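Chromosome-partitioning ATPase Soj (Thermus thermophilus, PDB 1WCV) hydrolyses ATP and binds double-stranded DNA cooperatively in an ATP-dependent manner, and is probably involved in bacterial chromosome partitioning. Local coordinates at residues 135-140 with 167-172; 6-11 with 113-118; 209-214 with 224-229. All blocks are in the same frame, centred on the assembly; numbering follows the deposited sequence.

Contact 1. Residues 135-140 with 167-172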
loop_
_atom_site.group_PDB
_atom_site.type_symbol
_atom_site.label_atom_id
_atom_site.label_comp_id
_atom_site.label_asym_id
_atom_site.label_seq_id
_atom_site.Cartn_x
_atom_site.Cartn_y
_atom_site.Cartn_z
ATOM N N GLU A 135 -15.517 15.862 7.672
ATOM C CA GLU A 135 -15.333 16.269 6.289
ATOM C C GLU A 135 -14.875 15.028 5.514
ATOM O O GLU A 135 -15.159 14.878 4.330
ATOM C CB GLU A 135 -14.282 17.372 6.171
ATOM C CG GLU A 135 -14.685 18.707 6.773
ATOM C CD GLU A 135 -14.066 18.944 8.132
ATOM O OE1 GLU A 135 -12.844 18.737 8.266
ATOM O OE2 GLU A 135 -14.795 19.342 9.064
ATOM N N GLY A 136 -14.174 14.132 6.205
ATOM C CA GLY A 136 -13.694 12.917 5.562
ATOM C C GLY A 136 -14.100 11.690 6.349
ATOM O O GLY A 136 -14.272 11.755 7.563
ATOM N N VAL A 137 -14.267 10.565 5.658
ATOM C CA VAL A 137 -14.646 9.324 6.321
ATOM C C VAL A 137 -13.715 8.187 5.928
ATOM O O VAL A 137 -13.377 8.039 4.755
ATOM C CB VAL A 137 -16.080 8.875 5.937
ATOM C CG1 VAL A 137 -16.451 7.613 6.698
ATOM C CG2 VAL A 137 -17.082 9.987 6.224
ATOM N N VAL A 138 -13.287 7.408 6.916
ATOM C CA VAL A 138 -12.454 6.235 6.670
ATOM C C VAL A 138 -13.353 5.086 7.100
ATOM O O VAL A 138 -13.839 5.062 8.234
ATOM C CB VAL A 138 -11.170 6.226 7.517
ATOM C CG1 VAL A 138 -10.497 4.852 7.432
ATOM C CG2 VAL A 138 -10.209 7.293 7.012
ATOM N N VAL A 139 -13.592 4.154 6.181
ATOM C CA VAL A 139 -14.464 3.008 6.431
ATOM C C VAL A 139 -13.605 1.765 6.602
ATOM O O VAL A 139 -13.127 1.205 5.620
ATOM C CB VAL A 139 -15.424 2.789 5.241
ATOM C CG1 VAL A 139 -16.415 1.655 5.563
ATOM C CG2 VAL A 139 -16.172 4.087 4.927
ATOM N N PRO A 140 -13.381 1.336 7.856
ATOM C CA PRO A 140 -12.568 0.149 8.138
ATOM C C PRO A 140 -13.446 -1.087 8.031
ATOM O O PRO A 140 -14.465 -1.190 8.708
ATOM C CB PRO A 140 -12.078 0.386 9.572
ATOM C CG PRO A 140 -12.327 1.888 9.811
ATOM C CD PRO A 140 -13.621 2.090 9.095
ATOM N N PRO A 167 -22.758 19.057 3.319
ATOM C CA PRO A 167 -22.211 19.200 1.966
ATOM C C PRO A 167 -20.725 18.883 1.818
ATOM O O PRO A 167 -20.283 18.473 0.749
ATOM C CB PRO A 167 -22.506 20.663 1.630
ATOM C CG PRO A 167 -23.748 20.939 2.414
ATOM C CD PRO A 167 -23.447 20.293 3.733
ATOM N N ARG A 168 -19.949 19.076 2.874
ATOM C CA ARG A 168 -18.521 18.806 2.753
ATOM C C ARG A 168 -18.105 17.375 3.079
ATOM O O ARG A 168 -16.922 17.053 3.079
ATOM C CB ARG A 168 -17.703 19.798 3.591
ATOM C CG ARG A 168 -18.077 19.889 5.050
ATOM C CD ARG A 168 -19.180 20.903 5.268
ATOM N NE ARG A 168 -19.477 21.077 6.686
ATOM C CZ ARG A 168 -20.476 21.818 7.151
ATOM N NH1 ARG A 168 -20.673 21.921 8.457
ATOM N NH2 ARG A 168 -21.277 22.454 6.309
ATOM N N LEU A 169 -19.078 16.510 3.330
ATOM C CA LEU A 169 -18.778 15.116 3.641
ATOM C C LEU A 169 -18.286 14.349 2.412
ATOM O O LEU A 169 -18.928 14.345 1.359
ATOM C CB LEU A 169 -20.020 14.414 4.200
ATOM C CG LEU A 169 -19.791 12.970 4.667
ATOM C CD1 LEU A 169 -18.794 12.962 5.825
ATOM C CD2 LEU A 169 -21.116 12.355 5.115
ATOM N N ARG A 170 -17.141 13.693 2.557
ATOM C CA ARG A 170 -16.580 12.907 1.472
ATOM C C ARG A 170 -15.876 11.674 2.017
ATOM O O ARG A 170 -15.398 11.649 3.152
ATOM C CB ARG A 170 -15.575 13.728 0.663
ATOM C CG ARG A 170 -14.425 14.277 1.490
ATOM C CD ARG A 170 -13.217 14.596 0.622
ATOM N NE ARG A 170 -13.528 15.492 -0.490
ATOM C CZ ARG A 170 -12.656 15.837 -1.434
ATOM N NH1 ARG A 170 -11.416 15.363 -1.402
ATOM N NH2 ARG A 170 -13.021 16.654 -2.413
ATOM N N LEU A 171 -15.816 10.645 1.191
ATOM C CA LEU A 171 -15.147 9.419 1.574
ATOM C C LEU A 171 -13.645 9.631 1.404
ATOM O O LEU A 171 -13.209 10.038 0.337
ATOM C CB LEU A 171 -15.595 8.295 0.654
ATOM C CG LEU A 171 -14.868 6.964 0.786
ATOM C CD1 LEU A 171 -15.226 6.323 2.124
ATOM C CD2 LEU A 171 -15.275 6.076 -0.395
ATOM N N LEU A 172 -12.861 9.390 2.455
ATOM C CA LEU A 172 -11.417 9.516 2.323
ATOM C C LEU A 172 -10.945 8.183 1.753
ATOM O O LEU A 172 -10.149 8.139 0.810
ATOM C CB LEU A 172 -10.748 9.781 3.677
ATOM C CG LEU A 172 -10.514 11.238 4.087
ATOM C CD1 LEU A 172 -9.686 11.273 5.372
ATOM C CD2 LEU A 172 -9.786 11.985 2.980
#

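Contact 2. Residues 6-11 with 113-118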
loop_
_atom_site.group_PDB
_atom_site.type_symbol
_atom_site.label_atom_id
_atom_site.label_comp_id
_atom_site.label_asym_id
_atom_site.label_seq_id
_atom_site.Cartn_x
_atom_site.Cartn_y
_atom_site.Cartn_z
ATOM N N VAL A 6 -9.914 18.858 4.670
ATOM C CA VAL A 6 -10.344 17.802 5.582
ATOM C C VAL A 6 -9.560 17.885 6.883
ATOM O O VAL A 6 -8.343 17.712 6.903
ATOM C CB VAL A 6 -10.144 16.400 4.955
ATOM C CG1 VAL A 6 -10.538 15.317 5.949
ATOM C CG2 VAL A 6 -10.987 16.274 3.688
ATOM N N ARG A 7 -10.266 18.159 7.972
ATOM C CA ARG A 7 -9.646 18.266 9.285
ATOM C C ARG A 7 -10.265 17.220 10.212
ATOM O O ARG A 7 -9.576 16.595 11.022
ATOM C CB ARG A 7 -9.868 19.677 9.843
ATOM C CG ARG A 7 -8.881 20.101 10.919
ATOM C CD ARG A 7 -9.039 21.582 11.243
ATOM N NE ARG A 7 -10.367 21.867 11.770
ATOM C CZ ARG A 7 -10.761 21.568 13.003
ATOM N NH1 ARG A 7 -11.994 21.858 13.389
ATOM N NH2 ARG A 7 -9.918 21.003 13.855
ATOM N N ARG A 8 -11.574 17.027 10.078
ATOM C CA ARG A 8 -12.298 16.051 10.887
ATOM C C ARG A 8 -12.539 14.787 10.080
ATOM O O ARG A 8 -13.102 14.833 8.985
ATOM C CB ARG A 8 -13.637 16.622 11.345
ATOM C CG ARG A 8 -13.500 17.781 12.307
ATOM C CD ARG A 8 -14.844 18.410 12.577
ATOM N NE ARG A 8 -14.745 19.551 13.478
ATOM C CZ ARG A 8 -15.745 20.392 13.714
ATOM N NH1 ARG A 8 -15.578 21.407 14.549
ATOM N NH2 ARG A 8 -16.909 20.218 13.105
ATOM N N ILE A 9 -12.108 13.661 10.636
ATOM C CA ILE A 9 -12.252 12.376 9.977
ATOM C C ILE A 9 -13.044 11.411 10.849
ATOM O O ILE A 9 -12.681 11.138 11.996
ATOM C CB ILE A 9 -10.857 11.764 9.678
ATOM C CG1 ILE A 9 -10.062 12.715 8.778
ATOM C CG2 ILE A 9 -11.007 10.406 9.018
ATOM C CD1 ILE A 9 -8.593 12.330 8.613
ATOM N N ALA A 10 -14.136 10.898 10.298
ATOM C CA ALA A 10 -14.958 9.953 11.023
ATOM C C ALA A 10 -14.529 8.550 10.620
ATOM O O ALA A 10 -14.258 8.296 9.446
ATOM C CB ALA A 10 -16.437 10.159 10.676
ATOM N N LEU A 11 -14.434 7.667 11.607
ATOM C CA LEU A 11 -14.104 6.265 11.373
ATOM C C LEU A 11 -15.460 5.592 11.549
ATOM O O LEU A 11 -16.019 5.604 12.651
ATOM C CB LEU A 11 -13.125 5.742 12.428
ATOM C CG LEU A 11 -11.669 6.236 12.444
ATOM C CD1 LEU A 11 -10.989 5.872 11.147
ATOM C CD2 LEU A 11 -11.626 7.735 12.681
ATOM N N ASP A 113 -4.947 19.978 14.489
ATOM C CA ASP A 113 -4.712 19.849 13.058
ATOM C C ASP A 113 -5.707 18.823 12.526
ATOM O O ASP A 113 -6.312 19.016 11.475
ATOM C CB ASP A 113 -3.297 19.338 12.776
ATOM C CG ASP A 113 -2.229 20.346 13.126
ATOM O OD1 ASP A 113 -2.292 21.472 12.594
ATOM O OD2 ASP A 113 -1.330 20.006 13.924
ATOM N N LEU A 114 -5.867 17.733 13.274
ATOM C CA LEU A 114 -6.763 16.647 12.886
ATOM C C LEU A 114 -7.609 16.123 14.043
ATOM O O LEU A 114 -7.131 15.975 15.172
ATOM C CB LEU A 114 -5.950 15.486 12.315
ATOM C CG LEU A 114 -5.022 15.783 11.139
ATOM C CD1 LEU A 114 -4.085 14.611 10.939
ATOM C CD2 LEU A 114 -5.834 16.051 9.881
ATOM N N VAL A 115 -8.870 15.827 13.745
ATOM C CA VAL A 115 -9.797 15.307 14.739
ATOM C C VAL A 115 -10.390 13.998 14.220
ATOM O O VAL A 115 -11.007 13.978 13.160
ATOM C CB VAL A 115 -10.945 16.301 14.994
ATOM C CG1 VAL A 115 -11.824 15.794 16.137
ATOM C CG2 VAL A 115 -10.374 17.681 15.314
ATOM N N LEU A 116 -10.173 12.913 14.954
ATOM C CA LEU A 116 -10.697 11.601 14.557
ATOM C C LEU A 116 -11.908 11.266 15.411
ATOM O O LEU A 116 -11.858 11.370 16.633
ATOM C CB LEU A 116 -9.627 10.513 14.731
ATOM C CG LEU A 116 -8.571 10.368 13.624
ATOM C CD1 LEU A 116 -7.910 11.704 13.334
ATOM C CD2 LEU A 116 -7.526 9.343 14.058
ATOM N N LEU A 117 -12.998 10.863 14.767
ATOM C CA LEU A 117 -14.220 10.523 15.494
ATOM C C LEU A 117 -14.521 9.041 15.358
ATOM O O LEU A 117 -14.894 8.592 14.280
ATOM C CB LEU A 117 -15.394 11.318 14.930
ATOM C CG LEU A 117 -15.212 12.824 14.758
ATOM C CD1 LEU A 117 -16.362 13.378 13.928
ATOM C CD2 LEU A 117 -15.141 13.495 16.127
ATOM N N ASP A 118 -14.360 8.285 16.439
ATOM C CA ASP A 118 -14.640 6.853 16.406
ATOM C C ASP A 118 -16.135 6.652 16.617
ATOM O O ASP A 118 -16.611 6.623 17.748
ATOM C CB ASP A 118 -13.840 6.121 17.485
ATOM C CG ASP A 118 -13.904 4.614 17.330
ATOM O OD1 ASP A 118 -14.133 4.143 16.191
ATOM O OD2 ASP A 118 -13.714 3.893 18.335
#

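Contact 3. Residues 209-214 with 224-229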
loop_
_atom_site.group_PDB
_atom_site.type_symbol
_atom_site.label_atom_id
_atom_site.label_comp_id
_atom_site.label_asym_id
_atom_site.label_seq_id
_atom_site.Cartn_x
_atom_site.Cartn_y
_atom_site.Cartn_z
ATOM N N ASN A 209 -2.897 -9.769 13.196
ATOM C CA ASN A 209 -1.651 -10.033 13.907
ATOM C C ASN A 209 -1.923 -10.072 15.400
ATOM O O ASN A 209 -2.653 -9.233 15.927
ATOM C CB ASN A 209 -0.608 -8.950 13.589
ATOM C CG ASN A 209 0.690 -9.137 14.363
ATOM O OD1 ASN A 209 0.852 -8.616 15.472
ATOM N ND2 ASN A 209 1.616 -9.896 13.788
ATOM N N VAL A 210 -1.323 -11.056 16.064
ATOM C CA VAL A 210 -1.484 -11.263 17.502
ATOM C C VAL A 210 -1.206 -10.038 18.378
ATOM O O VAL A 210 -1.977 -9.735 19.289
ATOM C CB VAL A 210 -0.577 -12.424 17.986
ATOM C CG1 VAL A 210 0.878 -12.128 17.639
ATOM C CG2 VAL A 210 -0.740 -12.630 19.486
ATOM N N ARG A 211 -0.105 -9.343 18.116
ATOM C CA ARG A 211 0.249 -8.169 18.910
ATOM C C ARG A 211 -0.754 -7.040 18.746
ATOM O O ARG A 211 -1.005 -6.284 19.681
ATOM C CB ARG A 211 1.651 -7.683 18.535
ATOM C CG ARG A 211 2.761 -8.551 19.104
ATOM C CD ARG A 211 3.941 -8.627 18.157
ATOM N NE ARG A 211 3.665 -9.511 17.028
ATOM C CZ ARG A 211 4.510 -9.741 16.028
ATOM N NH1 ARG A 211 5.696 -9.144 16.007
ATOM N NH2 ARG A 211 4.176 -10.580 15.059
ATOM N N LEU A 212 -1.322 -6.926 17.549
ATOM C CA LEU A 212 -2.299 -5.888 17.270
ATOM C C LEU A 212 -3.604 -6.232 17.981
ATOM O O LEU A 212 -4.263 -5.365 18.555
ATOM C CB LEU A 212 -2.541 -5.796 15.760
ATOM C CG LEU A 212 -3.336 -4.596 15.247
ATOM C CD1 LEU A 212 -2.556 -3.314 15.501
ATOM C CD2 LEU A 212 -3.603 -4.770 13.756
ATOM N N ALA A 213 -3.968 -7.509 17.935
ATOM C CA ALA A 213 -5.195 -7.978 18.567
ATOM C C ALA A 213 -5.155 -7.771 20.078
ATOM O O ALA A 213 -6.172 -7.446 20.686
ATOM C CB ALA A 213 -5.414 -9.458 18.247
ATOM N N GLU A 214 -3.976 -7.932 20.675
ATOM C CA GLU A 214 -3.837 -7.780 22.121
ATOM C C GLU A 214 -3.620 -6.362 22.653
ATOM O O GLU A 214 -3.890 -6.097 23.824
ATOM C CB GLU A 214 -2.714 -8.690 22.633
ATOM C CG GLU A 214 -1.369 -8.467 21.967
ATOM C CD GLU A 214 -0.290 -9.404 22.489
ATOM O OE1 GLU A 214 -0.558 -10.617 22.613
ATOM O OE2 GLU A 214 0.832 -8.928 22.760
ATOM N N GLN A 224 3.087 1.734 21.144
ATOM C CA GLN A 224 3.585 1.566 22.512
ATOM C C GLN A 224 3.822 0.098 22.826
ATOM O O GLN A 224 4.825 -0.260 23.439
ATOM C CB GLN A 224 2.583 2.107 23.542
ATOM C CG GLN A 224 2.370 3.606 23.534
ATOM C CD GLN A 224 1.242 4.026 24.460
ATOM O OE1 GLN A 224 0.095 3.599 24.298
ATOM N NE2 GLN A 224 1.563 4.865 25.439
ATOM N N HIS A 225 2.894 -0.748 22.394
ATOM C CA HIS A 225 2.958 -2.182 22.667
ATOM C C HIS A 225 3.966 -3.023 21.880
ATOM O O HIS A 225 4.653 -3.875 22.444
ATOM C CB HIS A 225 1.561 -2.781 22.482
ATOM C CG HIS A 225 1.456 -4.213 22.900
ATOM N ND1 HIS A 225 1.664 -4.624 24.199
ATOM C CD2 HIS A 225 1.163 -5.331 22.193
ATOM C CE1 HIS A 225 1.503 -5.933 24.274
ATOM N NE2 HIS A 225 1.197 -6.386 23.071
ATOM N N ALA A 226 4.039 -2.804 20.572
ATOM C CA ALA A 226 4.947 -3.572 19.725
ATOM C C ALA A 226 5.225 -2.749 18.477
ATOM O O ALA A 226 4.715 -3.050 17.404
ATOM C CB ALA A 226 4.297 -4.904 19.347
ATOM N N PRO A 227 6.052 -1.700 18.609
ATOM C CA PRO A 227 6.424 -0.787 17.521
ATOM C C PRO A 227 7.039 -1.378 16.255
ATOM O O PRO A 227 7.053 -0.720 15.210
ATOM C CB PRO A 227 7.346 0.215 18.216
ATOM C CG PRO A 227 7.980 -0.602 19.285
ATOM C CD PRO A 227 6.805 -1.373 19.836
ATOM N N THR A 228 7.550 -2.600 16.322
ATOM C CA THR A 228 8.118 -3.197 15.121
ATOM C C THR A 228 7.314 -4.390 14.622
ATOM O O THR A 228 7.773 -5.124 13.757
ATOM C CB THR A 228 9.600 -3.612 15.302
ATOM O OG1 THR A 228 9.711 -4.573 16.357
ATOM C CG2 THR A 228 10.462 -2.386 15.613
ATOM N N SER A 229 6.102 -4.571 15.148
ATOM C CA SER A 229 5.239 -5.665 14.701
ATOM C C SER A 229 4.624 -5.232 13.368
ATOM O O SER A 229 4.541 -4.039 13.078
ATOM C CB SER A 229 4.132 -5.928 15.722
ATOM O OG SER A 229 3.308 -4.792 15.871
HETATM O O HOH W 1 1.032 -5.923 14.798
#

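Contact 1. Residues 135-140 with 167-172
The backbone O of Glu135 accepts the N-H of Arg170, with 2.9 Å between Glu135 O and Arg170 N. The bond is bent, with 139° at the hydrogen. Next along, Val137 N gives a weak bond to Arg170 O. That same oxygen also receives a CA-H contact from Gly136, so two neighbouring groups share it. Val137 O then accepts from Leu172 N, and the distance from Val137 O to Leu172 N is 2.7 Å. Val137 also has a backbone bond with Gly173. On the other side of the strand, Gly136 pairs with Arg8 and Ala10 of strand 8-11, and Val138 with Ala10. The two strands of the contact are parallel, with Gly136 opposite Arg170 and Val137 opposite Leu171. They are the strands of a right-handed beta-alpha-beta crossover, joined by helix 146-164, in the sheet of a P-loop NTPase. Within this chain, strand 170-177 is an edge of that sheet.

The apolar side chains fill in around the backbone ladder. Val137 CG2 presses on Leu169 CD1 at 3.5 Å, a tight pair. Leu169 gets there with CG anti to the backbone N (chi1 -175°), which brings its tip back to the neighbouring strand. Leu171 CD1 meets Val139 CG2 at 3.7 Å, the two side chains crossing at about a right angle. All four residues also touch helix 146-164. On the other face, Leu172 CG lies 3.9 Å from Gly136 CA.

Glu135 and Arg168 touch through their CG carbons, but their charged ends do not meet. The carboxylate of Glu135 is used elsewhere: OE1 accepts from the backbone N of both Arg7 and Arg8. Leu172 O is taken by Arg245 NH1.

Contact 2. Residues 6-11 with 113-118
Arg7 O accepts the backbone N-H of Val115, with Arg7 O and Val115 N 2.9 Å apart. Val115 O then takes the N-H of Ile9, with Val115 O 2.8 Å from Ile9 N. Leu117 N donates to Ile9 O, and Leu11 N to Leu117 O, the last bond almost straight at 179°. CA-H groups of Leu114, Arg8, Leu116 and Ala10 add to the same four oxygens.

Arg8 and Val115 lie side by side and point the same way, with Arg8 CG 4.0 Å from Val115 CB. On the face of Ile9, the side chains of Leu11 and Leu116 cross at a slant, with Leu11 CD2 4.0 Å from Leu116 CB. The long chain of Arg7 leaves with CG anti to the backbone N (chi1 -158°) and bends at chi3, which brings NH2 to 3.7 Å from Val115 CG2. NH1 of Arg7 forms a salt bridge with Asp109. Replacing Arg7 with an alanine would probably leave Asp109 without this salt bridge and take away the contact on Val115 CG2.

Further out, strand 38-42 borders strand 114-118 on its other side, and Val115 and Leu117 both touch Val41. Leu114 and Leu116 pack on helix 18-33. At the C-terminal end, Asp118 OD1 forms a salt bridge with Lys20 and OD2 bonds to Thr21 OG1. Lys20 binds ATP, and Thr21 binds ATP and magnesium. Parallel central strands ending at the P-loop and a Walker B aspartate, as Asp118 appears to be, are typical of P-loop ATPases of the ParA family.

Contact 3. Residues 209-214 with 224-229
Arg211 lays its side chain along Ala226 and Ser229. Its CB is 3.9 Å from Ala226 CB, and its guanidinium has Ser229 CB over one face, with NH1 3.6 Å from that carbon. The chain is bent at chi2 and chi3, which folds the guanidinium across the serine. This is a carbon contact.

The direct polar link lies at the other end. His225 NE2 donates to Glu214 OE2 at 2.6 Å, and the bond is close to straight at 169°. OE2 lies in the ring plane of His225 and uses its anti lone pair. The carboxylate is turned 60° from the ring. Glu214 CG sits between the backbone N and the carbonyl carbon (chi1 56°), and the chain runs extended beyond it to the histidine. The ring of Phe218 also meets His225.

A water joins the two segments near the start of helix 210-218. It donates to Ser229 OG and, weakly, to Asn209 OD1. Ser229 OG donates a hydrogen bond to Ala226 O, 2.7 Å away. Ser229 N donates to the same oxygen and closes the type I turn from Ala226 to Ser229. Asn209 is the N-cap of helix 210-218, and its OD1 takes weak bonds from the backbone N of Arg211 and Leu212. Asn209 belongs to the ATP and ADP site.

This surface contact links the first turns of helix 210-218 to the end of helix 222-225 and to Ser229, the N-cap of helix 230-246. Asn209 and Arg211 touch Pro230 of that last helix, while Leu212 reaches helix 18-33.

Contacts 1 and 2 are buried and belong to one sheet. The pairing of strand 8-11 with strand 136-142 lies between the two contacts, whose centres are 9 Å apart. Leu172 of contact 1 packs on Ile9 of contact 2. Both rest on parallel backbone bonds and aliphatic side chains, but contact 2 is central and its bonds are straighter, while contact 1 includes an edge strand. Contact 3 is at the surface, about 27 Å from contact 1 between centres. It joins helix ends through a histidine-carboxylate bond, a water and caps. Contact 2 ends beside the nucleotide site, with Asp118 next to Lys20, and contact 3 holds Asn209 of that site.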